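Local coordinates for mandelate racemase/muconate lactonizing protein (Paenibacillus sp., PDB 3V5C) that probably dehydrates galacturonate as a magnesium-dependent lyase of the enolase superfamily, at residues G31-I36 with S134-D139; L151-A156 with I194-G199; E15-A20 with D71-R76; I50-Q55 with L100-Q105. The protein carries 1 engineered substitution. All coordinates share one frame; numbering follows the deposited sequence. Where two conformers were deposited one is given.

Contact 1: G31-I36 with S134-D139; sequences GANGRI and SLYFDD
Phe137 and Tyr136 reach towards the loop 31-36 from adjacent positions, their rings splayed to different parts of the same short run of backbone. Asn33 CA sits over a face of the Phe137 ring, 3.9 Å from its centroid and displaced towards the rim, a CH-pi contact. The Tyr136 ring instead offers an edge to Ala32 O, which lies near its plane 3.5 Å from CD2. That carbonyl also accepts from Phe137 N at 2.9 Å. On the other flank, Asp138 turns its CG anti to its own carbonyl carbon (chi1 -60°), which brings OD1 to Gly31 N at 2.8 Å.

The loop follows a strand of the antiparallel N-terminal sheet, whereas Tyr136 and Phe137 follow barrel strand 126-135. The meeting is therefore of capping domain with barrel, as in enolase relatives whose capping loops close over the active site; the side chain of Asn33 lies about 12 Å from a bound magnesium ion.

Replacing Phe137 with an alanine would probably leave Asn33 CA without its aromatic cover and open a gap under the loop. Asn33 OD1 makes an Asx turn, accepting from Arg35 N and, almost straight on, from Ile36 N. Its ND2 reaches Tyr136 OH through a shared water, and a second water links Ala32 N to Phe137 O.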
loop_
_atom_site.group_PDB
_atom_site.type_symbol
_atom_site.label_atom_id
_atom_site.label_comp_id
_atom_site.label_asym_id
_atom_site.label_seq_id
_atom_site.Cartn_x
_atom_site.Cartn_y
_atom_site.Cartn_z
ATOM N N GLY A 31 16.633 -1.426 -6.221
ATOM C CA GLY A 31 17.140 -2.243 -7.310
ATOM C C GLY A 31 16.059 -2.987 -8.069
ATOM O O GLY A 31 14.889 -2.593 -8.051
ATOM N N ALA A 32 16.479 -4.047 -8.757
ATOM C CA ALA A 32 15.572 -4.896 -9.510
ATOM C C ALA A 32 14.688 -5.717 -8.581
ATOM O O ALA A 32 14.938 -5.811 -7.380
ATOM C CB ALA A 32 16.370 -5.823 -10.434
ATOM N N ASN A 33 13.628 -6.296 -9.147
ATOM C CA ASN A 33 12.882 -7.340 -8.451
ATOM C C ASN A 33 12.843 -8.592 -9.314
ATOM O O ASN A 33 13.527 -8.661 -10.333
ATOM C CB ASN A 33 11.480 -6.883 -8.015
ATOM C CG ASN A 33 10.525 -6.686 -9.182
ATOM O OD1 ASN A 33 10.776 -7.146 -10.289
ATOM N ND2 ASN A 33 9.415 -5.979 -8.928
ATOM N N GLY A 34 12.064 -9.581 -8.891
ATOM C CA GLY A 34 12.021 -10.851 -9.593
ATOM C C GLY A 34 11.790 -10.761 -11.100
ATOM O O GLY A 34 12.308 -11.589 -11.864
ATOM N N ARG A 35 11.001 -9.775 -11.531
ATOM C CA ARG A 35 10.559 -9.706 -12.927
ATOM C C ARG A 35 11.098 -8.555 -13.757
ATOM O O ARG A 35 11.188 -8.678 -14.977
ATOM C CB ARG A 35 9.029 -9.683 -13.006
ATOM C CG ARG A 35 8.407 -8.525 -12.262
ATOM C CD ARG A 35 6.891 -8.515 -12.453
ATOM N NE ARG A 35 6.538 -8.286 -13.849
ATOM C CZ ARG A 35 6.353 -7.084 -14.391
ATOM N NH1 ARG A 35 6.032 -6.975 -15.668
ATOM N NH2 ARG A 35 6.482 -5.981 -13.655
ATOM N N ILE A 36 11.428 -7.431 -13.125
ATOM C CA ILE A 36 11.913 -6.270 -13.881
ATOM C C ILE A 36 13.166 -5.662 -13.246
ATOM O O ILE A 36 13.584 -6.071 -12.160
ATOM C CB ILE A 36 10.828 -5.184 -14.060
ATOM C CG1 ILE A 36 10.381 -4.652 -12.702
ATOM C CG2 ILE A 36 9.664 -5.755 -14.878
ATOM C CD1 ILE A 36 9.275 -3.598 -12.821
ATOM N N SER A 134 11.395 -1.995 1.240
ATOM C CA SER A 134 12.433 -1.460 0.352
ATOM C C SER A 134 13.602 -2.406 0.064
ATOM O O SER A 134 14.599 -1.975 -0.513
ATOM C CB SER A 134 13.001 -0.146 0.929
ATOM O OG SER A 134 13.726 -0.378 2.132
ATOM N N LEU A 135 13.493 -3.662 0.472
ATOM C CA LEU A 135 14.614 -4.600 0.329
ATOM C C LEU A 135 14.598 -5.316 -1.037
ATOM O O LEU A 135 14.241 -6.482 -1.133
ATOM C CB LEU A 135 14.624 -5.575 1.509
ATOM C CG LEU A 135 14.777 -4.918 2.884
ATOM C CD1 LEU A 135 14.652 -5.945 4.029
ATOM C CD2 LEU A 135 16.100 -4.187 2.969
ATOM N N TYR A 136 14.961 -4.568 -2.082
ATOM C CA TYR A 136 15.019 -5.039 -3.459
ATOM C C TYR A 136 16.306 -5.838 -3.737
ATOM O O TYR A 136 17.032 -6.167 -2.798
ATOM C CB TYR A 136 14.819 -3.854 -4.433
ATOM C CG TYR A 136 13.339 -3.524 -4.581
ATOM C CD1 TYR A 136 12.589 -3.119 -3.478
ATOM C CD2 TYR A 136 12.688 -3.677 -5.800
ATOM C CE1 TYR A 136 11.227 -2.870 -3.586
ATOM C CE2 TYR A 136 11.323 -3.425 -5.914
ATOM C CZ TYR A 136 10.612 -3.021 -4.807
ATOM O OH TYR A 136 9.257 -2.792 -4.933
ATOM N N PHE A 137 16.561 -6.181 -4.999
ATOM C CA PHE A 137 17.744 -6.966 -5.363
ATOM C C PHE A 137 18.956 -6.049 -5.438
ATOM O O PHE A 137 19.582 -5.905 -6.497
ATOM C CB PHE A 137 17.573 -7.620 -6.731
ATOM C CG PHE A 137 16.509 -8.701 -6.803
ATOM C CD1 PHE A 137 15.854 -9.195 -5.664
ATOM C CD2 PHE A 137 16.212 -9.269 -8.033
ATOM C CE1 PHE A 137 14.876 -10.211 -5.786
ATOM C CE2 PHE A 137 15.258 -10.276 -8.156
ATOM C CZ PHE A 137 14.595 -10.751 -7.041
ATOM N N ASP A 138 19.294 -5.440 -4.312
ATOM C CA ASP A 138 20.296 -4.381 -4.291
ATOM C C ASP A 138 21.717 -4.934 -4.252
ATOM O O ASP A 138 22.696 -4.173 -4.173
ATOM C CB ASP A 138 20.032 -3.498 -3.087
ATOM C CG ASP A 138 18.647 -2.872 -3.141
ATOM O OD1 ASP A 138 18.331 -2.251 -4.185
ATOM O OD2 ASP A 138 17.897 -3.000 -2.154
ATOM N N ASP A 139 21.794 -6.256 -4.332
ATOM C CA ASP A 139 23.030 -7.021 -4.198
ATOM C C ASP A 139 23.528 -7.598 -5.513
ATOM O O ASP A 139 24.495 -8.357 -5.506
ATOM C CB ASP A 139 22.757 -8.206 -3.287
ATOM C CG ASP A 139 21.633 -9.082 -3.820
ATOM O OD1 ASP A 139 20.507 -8.574 -3.929
ATOM O OD2 ASP A 139 21.877 -10.258 -4.156
HETATM O O HOH W 1 19.310 -4.414 -8.925
HETATM O O HOH W 2 8.007 -4.389 -6.813
#

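Contact 2: L151-A156 with I194-G199; sequences LMQEEA and ISEVAG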
loop_
_atom_site.group_PDB
_atom_site.type_symbol
_atom_site.label_atom_id
_atom_site.label_comp_id
_atom_site.label_asym_id
_atom_site.label_seq_id
_atom_site.Cartn_x
_atom_site.Cartn_y
_atom_site.Cartn_z
ATOM N N LEU A 151 25.296 -6.743 2.609
ATOM C CA LEU A 151 24.709 -5.534 2.052
ATOM C C LEU A 151 23.215 -5.445 2.370
ATOM O O LEU A 151 22.727 -4.391 2.794
ATOM C CB LEU A 151 24.966 -5.464 0.558
ATOM C CG LEU A 151 24.485 -4.224 -0.197
ATOM C CD1 LEU A 151 25.304 -4.016 -1.465
ATOM C CD2 LEU A 151 23.026 -4.345 -0.548
ATOM N N MET A 152 22.503 -6.546 2.180
ATOM C CA MET A 152 21.072 -6.565 2.474
ATOM C C MET A 152 20.774 -6.426 3.968
ATOM O O MET A 152 19.803 -5.762 4.352
ATOM C CB MET A 152 20.406 -7.805 1.880
ATOM C CG MET A 152 20.496 -7.866 0.373
ATOM S SD MET A 152 19.844 -6.425 -0.504
ATOM C CE MET A 152 18.155 -6.405 0.127
ATOM N N GLN A 153 21.621 -7.009 4.819
ATOM C CA GLN A 153 21.472 -6.806 6.257
ATOM C C GLN A 153 21.618 -5.320 6.603
ATOM O O GLN A 153 20.859 -4.782 7.406
ATOM C CB GLN A 153 22.496 -7.626 7.051
ATOM C CG GLN A 153 22.217 -9.111 7.083
ATOM C CD GLN A 153 23.362 -9.876 7.731
ATOM O OE1 GLN A 153 24.530 -9.654 7.406
ATOM N NE2 GLN A 153 23.029 -10.753 8.663
ATOM N N GLU A 154 22.603 -4.662 5.992
ATOM C CA GLU A 154 22.821 -3.240 6.243
ATOM C C GLU A 154 21.605 -2.412 5.828
ATOM O O GLU A 154 21.250 -1.439 6.486
ATOM C CB GLU A 154 24.085 -2.753 5.535
ATOM C CG GLU A 154 24.431 -1.312 5.864
ATOM C CD GLU A 154 25.736 -0.871 5.223
ATOM O OE1 GLU A 154 26.535 -1.752 4.827
ATOM O OE2 GLU A 154 25.955 0.354 5.108
ATOM N N GLU A 155 20.960 -2.812 4.741
ATOM C CA GLU A 155 19.761 -2.100 4.298
ATOM C C GLU A 155 18.636 -2.282 5.314
ATOM O O GLU A 155 17.938 -1.322 5.659
ATOM C CB GLU A 155 19.341 -2.554 2.891
ATOM C CG GLU A 155 20.306 -2.089 1.808
ATOM C CD GLU A 155 19.781 -2.282 0.414
ATOM O OE1 GLU A 155 18.754 -3.002 0.263
ATOM O OE2 GLU A 155 20.376 -1.709 -0.535
ATOM N N ALA A 156 18.485 -3.496 5.828
ATOM C CA ALA A 156 17.488 -3.742 6.862
ATOM C C ALA A 156 17.804 -2.893 8.087
ATOM O O ALA A 156 16.918 -2.290 8.678
ATOM C CB ALA A 156 17.419 -5.215 7.218
ATOM N N ILE A 194 18.664 -11.427 6.940
ATOM C CA ILE A 194 17.787 -10.374 7.443
ATOM C C ILE A 194 17.041 -10.808 8.704
ATOM O O ILE A 194 16.877 -10.019 9.631
ATOM C CB ILE A 194 16.848 -9.876 6.339
ATOM C CG1 ILE A 194 17.691 -9.122 5.307
ATOM C CG2 ILE A 194 15.759 -8.967 6.929
ATOM C CD1 ILE A 194 17.057 -9.003 3.948
ATOM N N SER A 195 16.610 -12.063 8.742
ATOM C CA SER A 195 16.019 -12.650 9.943
ATOM C C SER A 195 16.898 -12.430 11.175
ATOM O O SER A 195 16.407 -12.090 12.254
ATOM C CB SER A 195 15.791 -14.146 9.733
ATOM O OG SER A 195 15.356 -14.775 10.925
ATOM N N GLU A 196 18.197 -12.618 10.998
ATOM C CA GLU A 196 19.145 -12.433 12.098
ATOM C C GLU A 196 19.199 -10.983 12.591
ATOM O O GLU A 196 19.298 -10.735 13.789
ATOM C CB GLU A 196 20.529 -12.962 11.687
ATOM C CG GLU A 196 20.534 -14.474 11.487
ATOM C CD GLU A 196 21.644 -14.977 10.571
ATOM O OE1 GLU A 196 22.498 -14.164 10.149
ATOM O OE2 GLU A 196 21.656 -16.196 10.271
ATOM N N VAL A 197 19.126 -10.041 11.655
ATOM C CA VAL A 197 19.019 -8.615 11.930
ATOM C C VAL A 197 17.748 -8.246 12.680
ATOM O O VAL A 197 17.784 -7.496 13.657
ATOM C CB VAL A 197 18.926 -7.824 10.599
ATOM C CG1 VAL A 197 18.325 -6.443 10.842
ATOM C CG2 VAL A 197 20.260 -7.748 9.907
ATOM N N ALA A 198 16.616 -8.743 12.187
ATOM C CA ALA A 198 15.306 -8.335 12.671
ATOM C C ALA A 198 15.027 -8.857 14.076
ATOM O O ALA A 198 14.326 -8.220 14.856
ATOM C CB ALA A 198 14.209 -8.800 11.691
ATOM N N GLY A 199 15.578 -10.015 14.402
ATOM C CA GLY A 199 15.403 -10.554 15.739
ATOM C C GLY A 199 14.082 -11.263 15.929
ATOM O O GLY A 199 13.263 -11.336 15.006
HETATM O O HOH W 3 24.604 -12.258 10.725
#
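Val197 is the bump that the helix 151-156 receives. It points at that helix and lodges between Gln153 and Ala156, with one methyl for each: CG2 lies against Gln153 CB at 3.6 Å, and CG1 against Ala156 CB at 3.9 Å. The fork is set by chi1 of 160°, which places CG1 away from the backbone N and swings CG2 to the Gln153 side.

One turn earlier, Ile194 does the same job for a neighbouring hollow. Its branches divide: CD1 stretches to Met152 CB at 4.1 Å, while CG2 touches Ala156 CB, also at 4.1 Å. The small methyl of Ala156, directed at the partner helix, is thus held by both Ile194 and Val197, and its size leaves room for these two branched side chains. The segment axes come within 9.1 Å and cross at -31°.

Towards solvent the apolar seam gives way to polar groups. The Gln153 chain crosses Val197 at a slant, touching CG2 with CB and CG, then sends NE2 to the backbone oxygen of Gly193. The same NE2 donates to a water at 3.0 Å, and this water donates in turn to Glu196 OE1, so the amide and carboxylate meet through water and not directly.

On the inner side Ile194 also touches Leu135 and Ile169 of the barrel strands. Successive helices 145-161 and 180-198, separated in the chain by strand 167-170 and packed side by side around the strands, are the outer layer characteristic of the TIM-type barrel of the enolase superfamily.

Contact 3: E15-A20 with D71-R76; sequences EKIEFA and DVIGRR
Apolar contacts carry the meeting of Ile73 with the strand 15-20. Ile73 lays CD1 across the strand backbone, 3.8 Å from Lys16 CA and 3.7 Å from Ile17 N, and the same methyl meets Ile17 CG1 at 3.8 Å. The two isoleucine side chains run past each other in opposite senses. The second branch of Ile73, CG2, rests against Glu15 O at 3.7 Å. Beside it, Ile17 CD1 abuts Val72 CB at 4.0 Å, the two side chains crossing at about a right angle. Ile17 points into the contact with CG1 beside its backbone N (chi1 -65°), which carries CD1 to Val72 and Ile73 together.

Backbone bonds shape each partner separately. Val72 O accepts from Arg75 N at 3.0 Å, closing a type II turn whose third position is Gly74, with positive phi. In the strand, Glu15 and Lys16 both face Thr51 in a classic beta bulge, at the end of the N-terminal antiparallel sheet.

Charged groups stay within or beyond the segments. Arg75 grips Asp71 side-on, NE to the backbone O and NH2 to OD2 at 2.8 Å, the latter approached from above the carboxylate plane; this ties the residue just before the turn to the turn's last residue. Glu15 sends OE1 to Gly54 N of the neighbouring hairpin.

No hydrogen bond crosses between strand and turn, and what joins them is van der Waals fit: three branched aliphatic side chains against each other, and Ile73 against the strand backbone, with the polar bonds spent on holding the turn and the sheet in shape.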
loop_
_atom_site.group_PDB
_atom_site.type_symbol
_atom_site.label_atom_id
_atom_site.label_comp_id
_atom_site.label_asym_id
_atom_site.label_seq_id
_atom_site.Cartn_x
_atom_site.Cartn_y
_atom_site.Cartn_z
ATOM N N GLU A 15 -16.671 23.195 -7.204
ATOM C CA GLU A 15 -16.430 24.475 -7.864
ATOM C C GLU A 15 -15.198 24.446 -8.765
ATOM O O GLU A 15 -15.161 25.101 -9.804
ATOM C CB GLU A 15 -16.292 25.580 -6.818
ATOM C CG GLU A 15 -17.526 25.699 -5.936
ATOM C CD GLU A 15 -17.295 26.536 -4.694
ATOM O OE1 GLU A 15 -16.122 26.814 -4.337
ATOM O OE2 GLU A 15 -18.300 26.923 -4.074
ATOM N N LYS A 16 -14.198 23.654 -8.384
ATOM C CA LYS A 16 -12.963 23.619 -9.150
ATOM C C LYS A 16 -12.258 22.291 -8.919
ATOM O O LYS A 16 -12.367 21.704 -7.836
ATOM C CB LYS A 16 -12.055 24.769 -8.708
ATOM C CG LYS A 16 -10.926 25.115 -9.663
ATOM C CD LYS A 16 -10.167 26.343 -9.128
ATOM C CE LYS A 16 -9.237 26.927 -10.177
ATOM N NZ LYS A 16 -8.596 28.190 -9.708
ATOM N N ILE A 17 -11.597 21.804 -9.966
ATOM C CA ILE A 17 -10.748 20.622 -9.889
ATOM C C ILE A 17 -9.440 20.967 -10.590
ATOM O O ILE A 17 -9.449 21.434 -11.728
ATOM C CB ILE A 17 -11.399 19.401 -10.576
ATOM C CG1 ILE A 17 -12.677 18.991 -9.836
ATOM C CG2 ILE A 17 -10.401 18.217 -10.611
ATOM C CD1 ILE A 17 -13.534 17.986 -10.625
ATOM N N GLU A 18 -8.320 20.763 -9.892
ATOM C CA GLU A 18 -7.005 21.056 -10.437
ATOM C C GLU A 18 -6.137 19.824 -10.284
ATOM O O GLU A 18 -6.325 19.042 -9.354
ATOM C CB GLU A 18 -6.377 22.225 -9.698
ATOM C CG GLU A 18 -7.210 23.486 -9.766
ATOM C CD GLU A 18 -6.763 24.516 -8.749
ATOM O OE1 GLU A 18 -7.243 24.461 -7.594
ATOM O OE2 GLU A 18 -5.929 25.367 -9.108
ATOM N N PHE A 19 -5.186 19.669 -11.198
ATOM C CA PHE A 19 -4.368 18.463 -11.262
ATOM C C PHE A 19 -2.913 18.814 -11.464
ATOM O O PHE A 19 -2.579 19.686 -12.266
ATOM C CB PHE A 19 -4.839 17.589 -12.424
ATOM C CG PHE A 19 -4.041 16.331 -12.598
ATOM C CD1 PHE A 19 -2.936 16.307 -13.438
ATOM C CD2 PHE A 19 -4.384 15.180 -11.909
ATOM C CE1 PHE A 19 -2.193 15.133 -13.588
ATOM C CE2 PHE A 19 -3.647 14.013 -12.058
ATOM C CZ PHE A 19 -2.555 13.993 -12.891
ATOM N N ALA A 20 -2.040 18.085 -10.780
ATOM C CA ALA A 20 -0.606 18.271 -10.946
ATOM C C ALA A 20 0.143 17.013 -10.569
ATOM O O ALA A 20 -0.348 16.201 -9.784
ATOM C CB ALA A 20 -0.121 19.429 -10.095
ATOM N N ASP A 71 -16.960 17.937 -16.642
ATOM C CA ASP A 71 -18.315 17.427 -16.477
ATOM C C ASP A 71 -18.745 17.269 -15.013
ATOM O O ASP A 71 -19.920 17.056 -14.727
ATOM C CB ASP A 71 -18.455 16.087 -17.201
ATOM C CG ASP A 71 -19.897 15.732 -17.472
ATOM O OD1 ASP A 71 -20.608 16.576 -18.059
ATOM O OD2 ASP A 71 -20.320 14.622 -17.083
ATOM N N VAL A 72 -17.795 17.363 -14.090
ATOM C CA VAL A 72 -18.111 17.247 -12.675
ATOM C C VAL A 72 -18.284 18.608 -12.005
ATOM O O VAL A 72 -18.961 18.707 -10.986
ATOM C CB VAL A 72 -17.028 16.422 -11.945
ATOM C CG1 VAL A 72 -17.362 16.267 -10.475
ATOM C CG2 VAL A 72 -16.904 15.050 -12.595
ATOM N N ILE A 73 -17.683 19.653 -12.571
ATOM C CA ILE A 73 -17.852 21.000 -12.020
ATOM C C ILE A 73 -19.340 21.328 -11.968
ATOM O O ILE A 73 -20.058 21.078 -12.941
ATOM C CB ILE A 73 -17.128 22.075 -12.862
ATOM C CG1 ILE A 73 -15.634 21.742 -12.991
ATOM C CG2 ILE A 73 -17.384 23.495 -12.292
ATOM C CD1 ILE A 73 -14.905 21.528 -11.674
ATOM N N GLY A 74 -19.799 21.860 -10.841
ATOM C CA GLY A 74 -21.200 22.228 -10.684
ATOM C C GLY A 74 -22.066 21.152 -10.048
ATOM O O GLY A 74 -23.173 21.435 -9.582
ATOM N N ARG A 75 -21.584 19.914 -10.028
ATOM C CA ARG A 75 -22.321 18.846 -9.367
ATOM C C ARG A 75 -22.337 19.006 -7.845
ATOM O O ARG A 75 -21.378 19.496 -7.245
ATOM C CB ARG A 75 -21.783 17.469 -9.781
ATOM C CG ARG A 75 -21.979 17.138 -11.266
ATOM C CD ARG A 75 -21.622 15.691 -11.553
ATOM N NE ARG A 75 -21.498 15.390 -12.983
ATOM C CZ ARG A 75 -22.330 14.605 -13.660
ATOM N NH1 ARG A 75 -23.365 14.042 -13.046
ATOM N NH2 ARG A 75 -22.129 14.384 -14.955
ATOM N N ARG A 76 -23.445 18.612 -7.224
ATOM C CA ARG A 76 -23.556 18.624 -5.769
ATOM C C ARG A 76 -22.749 17.471 -5.171
ATOM O O ARG A 76 -22.823 16.339 -5.657
ATOM C CB ARG A 76 -25.027 18.525 -5.351
ATOM C CG ARG A 76 -25.909 19.572 -6.024
ATOM C CD ARG A 76 -27.364 19.481 -5.586
ATOM N NE ARG A 76 -28.194 20.439 -6.323
ATOM C CZ ARG A 76 -28.515 21.657 -5.891
ATOM N NH1 ARG A 76 -28.097 22.091 -4.710
ATOM N NH2 ARG A 76 -29.265 22.450 -6.645
#

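Contact 4: I50-Q55 with L100-Q105; sequences ITIDGQ and LDWLGQ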
loop_
_atom_site.group_PDB
_atom_site.type_symbol
_atom_site.label_atom_id
_atom_site.label_comp_id
_atom_site.label_asym_id
_atom_site.label_seq_id
_atom_site.Cartn_x
_atom_site.Cartn_y
_atom_site.Cartn_z
ATOM N N ILE A 50 -9.351 19.619 -5.053
ATOM C CA ILE A 50 -10.758 19.913 -5.347
ATOM C C ILE A 50 -11.226 21.057 -4.456
ATOM O O ILE A 50 -10.826 21.159 -3.297
ATOM C CB ILE A 50 -11.652 18.652 -5.161
ATOM C CG1 ILE A 50 -13.053 18.853 -5.757
ATOM C CG2 ILE A 50 -11.728 18.220 -3.679
ATOM C CD1 ILE A 50 -13.858 17.546 -5.860
ATOM N N THR A 51 -12.075 21.931 -4.992
ATOM C CA THR A 51 -12.637 23.003 -4.176
ATOM C C THR A 51 -14.144 22.826 -4.156
ATOM O O THR A 51 -14.770 22.771 -5.211
ATOM C CB THR A 51 -12.319 24.383 -4.768
ATOM O OG1 THR A 51 -10.896 24.553 -4.902
ATOM C CG2 THR A 51 -12.875 25.481 -3.859
ATOM N N ILE A 52 -14.699 22.717 -2.956
ATOM C CA ILE A 52 -16.137 22.562 -2.752
ATOM C C ILE A 52 -16.533 23.582 -1.701
ATOM O O ILE A 52 -15.901 23.675 -0.646
ATOM C CB ILE A 52 -16.493 21.146 -2.250
ATOM C CG1 ILE A 52 -16.153 20.090 -3.302
ATOM C CG2 ILE A 52 -17.988 21.069 -1.849
ATOM C CD1 ILE A 52 -16.063 18.676 -2.726
ATOM N N ASP A 53 -17.567 24.367 -2.000
ATOM C CA ASP A 53 -18.039 25.381 -1.060
ATOM C C ASP A 53 -16.880 26.192 -0.466
ATOM O O ASP A 53 -16.798 26.370 0.748
ATOM C CB ASP A 53 -18.845 24.717 0.064
ATOM C CG ASP A 53 -19.580 25.727 0.928
ATOM O OD1 ASP A 53 -20.095 26.704 0.353
ATOM O OD2 ASP A 53 -19.628 25.550 2.162
ATOM N N GLY A 54 -15.978 26.652 -1.326
ATOM C CA GLY A 54 -14.905 27.548 -0.913
ATOM C C GLY A 54 -13.778 26.979 -0.061
ATOM O O GLY A 54 -12.965 27.727 0.489
ATOM N N GLN A 55 -13.730 25.655 0.045
ATOM C CA GLN A 55 -12.689 24.967 0.805
ATOM C C GLN A 55 -11.998 23.962 -0.112
ATOM O O GLN A 55 -12.627 23.408 -1.008
ATOM C CB GLN A 55 -13.304 24.245 2.011
ATOM C CG GLN A 55 -12.478 23.109 2.607
ATOM C CD GLN A 55 -11.380 23.594 3.540
ATOM O OE1 GLN A 55 -11.633 24.344 4.491
ATOM N NE2 GLN A 55 -10.152 23.168 3.274
ATOM N N LEU A 100 -12.391 12.794 0.229
ATOM C CA LEU A 100 -12.263 12.391 1.620
ATOM C C LEU A 100 -11.449 13.422 2.408
ATOM O O LEU A 100 -11.759 13.719 3.563
ATOM C CB LEU A 100 -11.657 10.985 1.725
ATOM C CG LEU A 100 -12.614 9.857 1.342
ATOM C CD1 LEU A 100 -11.840 8.567 1.158
ATOM C CD2 LEU A 100 -13.679 9.676 2.405
ATOM N N ASP A 101 -10.389 13.954 1.807
ATOM C CA ASP A 101 -9.596 14.970 2.486
ATOM C C ASP A 101 -10.472 16.190 2.736
ATOM O O ASP A 101 -10.425 16.786 3.809
ATOM C CB ASP A 101 -8.396 15.373 1.635
ATOM C CG ASP A 101 -7.435 16.288 2.386
ATOM O OD1 ASP A 101 -7.095 15.963 3.533
ATOM O OD2 ASP A 101 -7.041 17.326 1.841
ATOM N N TRP A 102 -11.270 16.543 1.733
ATOM C CA TRP A 102 -12.144 17.715 1.820
ATOM C C TRP A 102 -13.098 17.548 2.998
ATOM O O TRP A 102 -13.239 18.465 3.813
ATOM C CB TRP A 102 -12.923 17.949 0.521
ATOM C CG TRP A 102 -13.721 19.226 0.580
ATOM C CD1 TRP A 102 -13.332 20.444 0.127
ATOM C CD2 TRP A 102 -15.028 19.396 1.143
ATOM N NE1 TRP A 102 -14.322 21.382 0.376
ATOM C CE2 TRP A 102 -15.370 20.756 1.000
ATOM C CE3 TRP A 102 -15.945 18.527 1.750
ATOM C CZ2 TRP A 102 -16.603 21.269 1.430
ATOM C CZ3 TRP A 102 -17.164 19.037 2.190
ATOM C CH2 TRP A 102 -17.475 20.399 2.030
ATOM N N LEU A 103 -13.752 16.386 3.077
ATOM C CA LEU A 103 -14.707 16.119 4.162
ATOM C C LEU A 103 -14.015 16.237 5.514
ATOM O O LEU A 103 -14.569 16.804 6.459
ATOM C CB LEU A 103 -15.382 14.741 3.997
ATOM C CG LEU A 103 -16.433 14.577 2.897
ATOM C CD1 LEU A 103 -16.775 13.095 2.696
ATOM C CD2 LEU A 103 -17.695 15.379 3.224
ATOM N N GLY A 104 -12.791 15.716 5.604
ATOM C CA GLY A 104 -11.996 15.857 6.807
ATOM C C GLY A 104 -11.709 17.313 7.147
ATOM O O GLY A 104 -11.852 17.719 8.301
ATOM N N GLN A 105 -11.334 18.112 6.148
ATOM C CA GLN A 105 -11.075 19.537 6.394
ATOM C C GLN A 105 -12.341 20.250 6.881
ATOM O O GLN A 105 -12.286 21.018 7.849
ATOM C CB GLN A 105 -10.522 20.248 5.151
ATOM C CG GLN A 105 -9.261 19.609 4.548
ATOM C CD GLN A 105 -8.095 19.517 5.517
ATOM O OE1 GLN A 105 -7.850 20.420 6.332
ATOM N NE2 GLN A 105 -7.367 18.417 5.435
HETATM O O HOH W 4 -8.041 23.212 5.250
#
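Trp102 leaves its helix with CG anti to the backbone N (chi1 -175°) and the indole turned across the chain (chi2 94°), so that NE1 arrives between two backbone oxygens of the hairpin, Ile52 O and Gln55 O. Both lie 3.0 Å from NE1, and both bonds are weak and bent, a single N-H shared between two acceptors; Gln55 O sits at the ring edge. Ile52 comes over one face: its CB is 3.7 Å from the centroid of the five-membered ring, 28° off the normal, a CH-pi contact. Its CG2 continues outwards to meet Trp102 CZ2 at 3.6 Å.

The two carbonyls belong to the residues that close a type I' turn, Ile52 and Gln55 being bonded to each other both ways through N and O. The indole therefore reads the end of a tight two-residue beta hairpin, where strand 42-52 turns back into strand 55-60, and seats it on helix 92-107 of the N-terminal capping domain. An alanine at Trp102 would probably leave both hairpin carbonyls without this donor and Ile52 without a surface to pack on.

Gln55 crosses the indole at a slant, CG 3.4 Å from NE1 of Trp102, with its amide steeply inclined to the ring. Beyond it, NE2 rests 3.5 Å from Gln105 CB; a water link from NE2 to Gln105 OE1 is doubtful, because Gln55 has two conformers. On the helix side Gln105 NE2 donates to Asp101 OD1 at 3.1 Å, while Asp53 has its salt bridge with Arg106.

The four contacts fall into two groups at opposite ends of the molecule. Contacts 3 and 4, with centres about 11 Å apart, share the N-terminal sheet: Glu15 N and Lys16 O pair with Thr51 across strands 14-30 and 42-52. Contacts 1 and 2 meet at the barrel, where Asp138 OD2 lies only 2.6 Å from Glu155 OE1, which suggests that a proton is probably shared there. Contact 1, mostly buried, joins loop to strand end and mixes ring packing with backbone bonds; the others are partly buried. Contact 2 has apolar helix packing fringed by water, contact 3 is aliphatic packing on side chains and strand backbone, with no bond across, and contact 4 turns on one indole.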